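Local coordinates for protein myosin regulatory light chain, striated adductor muscle (Argopecten irradians, PDB 1WDC) that serves as the calcium-binding regulatory light chain of molluscan muscle myosin, responsible for calcium-dependent control of its ATPase activity, at residues N91-F96 with F139-F144. Numbering follows the deposited sequence.
Sequences NAFAMF and FDYVKF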
# COMPACT_ATOMS: atom_id res chain seq x y z
N ASN B 91 1.71 10.52 7.80
CA ASN B 91 2.30 9.24 8.16
C ASN B 91 2.02 8.14 7.21
O ASN B 91 2.79 7.19 7.15
CB ASN B 91 1.88 8.80 9.54
CG ASN B 91 2.52 9.61 10.63
OD1 ASN B 91 2.06 9.61 11.77
ND2 ASN B 91 3.56 10.34 10.28
N ALA B 92 0.86 8.17 6.54
CA ALA B 92 0.53 7.14 5.56
C ALA B 92 1.48 7.23 4.38
O ALA B 92 1.91 6.21 3.87
CB ALA B 92 -0.92 7.28 5.07
N PHE B 93 1.75 8.45 3.92
CA PHE B 93 2.70 8.74 2.81
C PHE B 93 4.14 8.30 3.20
O PHE B 93 4.91 7.77 2.37
CB PHE B 93 2.70 10.26 2.50
CG PHE B 93 1.62 10.73 1.51
CD1 PHE B 93 1.62 10.32 0.18
CD2 PHE B 93 0.68 11.70 1.89
CE1 PHE B 93 0.73 10.86 -0.77
CE2 PHE B 93 -0.22 12.25 0.93
CZ PHE B 93 -0.19 11.83 -0.39
N ALA B 94 4.49 8.61 4.45
CA ALA B 94 5.80 8.35 5.01
C ALA B 94 6.14 6.88 5.09
O ALA B 94 7.29 6.51 4.93
CB ALA B 94 5.90 8.98 6.35
N MET B 95 5.12 6.02 5.14
CA MET B 95 5.37 4.58 5.00
C MET B 95 6.10 4.23 3.71
O MET B 95 6.45 3.07 3.47
CB MET B 95 4.06 3.82 5.02
CG MET B 95 3.24 4.10 6.23
SD MET B 95 1.97 2.92 6.21
CE MET B 95 1.10 3.29 7.76
N PHE B 96 6.07 5.14 2.76
CA PHE B 96 6.62 4.84 1.45
C PHE B 96 7.89 5.63 1.24
O PHE B 96 8.41 5.67 0.15
CB PHE B 96 5.59 5.17 0.37
CG PHE B 96 4.32 4.38 0.48
CD1 PHE B 96 3.27 4.81 1.29
CD2 PHE B 96 4.18 3.17 -0.19
CE1 PHE B 96 2.10 4.05 1.44
CE2 PHE B 96 3.00 2.40 -0.05
CZ PHE B 96 1.96 2.85 0.79
N PHE B 139 7.59 14.63 -5.75
CA PHE B 139 6.32 15.02 -5.14
C PHE B 139 6.48 15.32 -3.63
O PHE B 139 7.03 14.51 -2.87
CB PHE B 139 5.31 13.88 -5.39
CG PHE B 139 3.99 14.02 -4.68
CD1 PHE B 139 2.92 14.65 -5.30
CD2 PHE B 139 3.78 13.34 -3.48
CE1 PHE B 139 1.68 14.60 -4.74
CE2 PHE B 139 2.54 13.28 -2.91
CZ PHE B 139 1.48 13.91 -3.54
N ASP B 140 6.08 16.53 -3.22
CA ASP B 140 6.16 16.98 -1.83
C ASP B 140 4.87 16.60 -1.03
O ASP B 140 3.96 17.41 -0.84
CB ASP B 140 6.44 18.50 -1.81
CG ASP B 140 6.73 19.05 -0.41
OD1 ASP B 140 6.47 18.37 0.59
OD2 ASP B 140 7.20 20.20 -0.29
N TYR B 141 4.87 15.42 -0.42
CA TYR B 141 3.70 14.94 0.27
C TYR B 141 3.41 15.67 1.57
O TYR B 141 2.32 15.55 2.13
CB TYR B 141 3.78 13.44 0.51
CG TYR B 141 4.84 12.97 1.49
CD1 TYR B 141 4.64 13.08 2.88
CD2 TYR B 141 6.02 12.33 1.04
CE1 TYR B 141 5.60 12.63 3.78
CE2 TYR B 141 6.95 11.82 1.95
CZ TYR B 141 6.74 12.00 3.31
OH TYR B 141 7.62 11.52 4.23
N VAL B 142 4.40 16.37 2.11
CA VAL B 142 4.14 17.09 3.34
C VAL B 142 3.28 18.29 2.95
O VAL B 142 2.24 18.53 3.55
CB VAL B 142 5.43 17.55 4.04
CG1 VAL B 142 5.09 18.30 5.26
CG2 VAL B 142 6.27 16.36 4.44
N LYS B 143 3.61 18.90 1.81
CA LYS B 143 2.92 20.11 1.39
C LYS B 143 1.61 19.77 0.82
O LYS B 143 0.70 20.57 0.89
CB LYS B 143 3.71 20.88 0.35
CG LYS B 143 4.27 22.19 0.88
CD LYS B 143 3.52 22.67 2.16
CE LYS B 143 4.23 22.24 3.48
NZ LYS B 143 3.32 22.19 4.69
N PHE B 144 1.59 18.71 0.03
CA PHE B 144 0.35 18.20 -0.51
C PHE B 144 -0.67 17.87 0.60
O PHE B 144 -1.87 18.10 0.45
CB PHE B 144 0.63 16.96 -1.34
CG PHE B 144 -0.60 16.33 -1.92
CD1 PHE B 144 -1.15 16.81 -3.09
CD2 PHE B 144 -1.20 15.24 -1.29
CE1 PHE B 144 -2.28 16.20 -3.64
CE2 PHE B 144 -2.32 14.64 -1.83
CZ PHE B 144 -2.86 15.12 -3.01
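Phe93 and Tyr141 lie antiparallel alongside each other, each laying its CB on the other's ring. Phe93 CB sits over one face of the tyrosine, 3.8 Å from the centroid of the Tyr141 ring, in a CH-pi contact that Tyr141 CB returns over a face of Phe93. The two ring planes are nearly parallel (18°) yet so far displaced that they scarcely cover one another. With CG between its backbone N and carbonyl carbon (chi1 68°), Tyr141 carries its ring across helix 86-94, where its OH passes 3.7 Å from Ala94 CB, a methyl small enough to admit it, and hydrogen-bonds to Asp97. The far end of Phe93 fits the notch where the Phe139 and Phe144 rings meet: its CE1 lies 3.7 Å from Phe139 CE2, at the edge of that ring, while Phe93 CZ meets Phe144 CD2 rim to rim, the planes almost perpendicular (87°). Were Phe93 cut back to an alanine, a gap would probably be left against Phe139 and Phe144, and Tyr141 CB would lose the ring it packs on. Ile109 and an apolar side chain of another protein chain also touch Phe93. Such an aromatic cluster, joining the first and last helices of a lobe, is characteristic of the hydrophobic core of paired EF-hands.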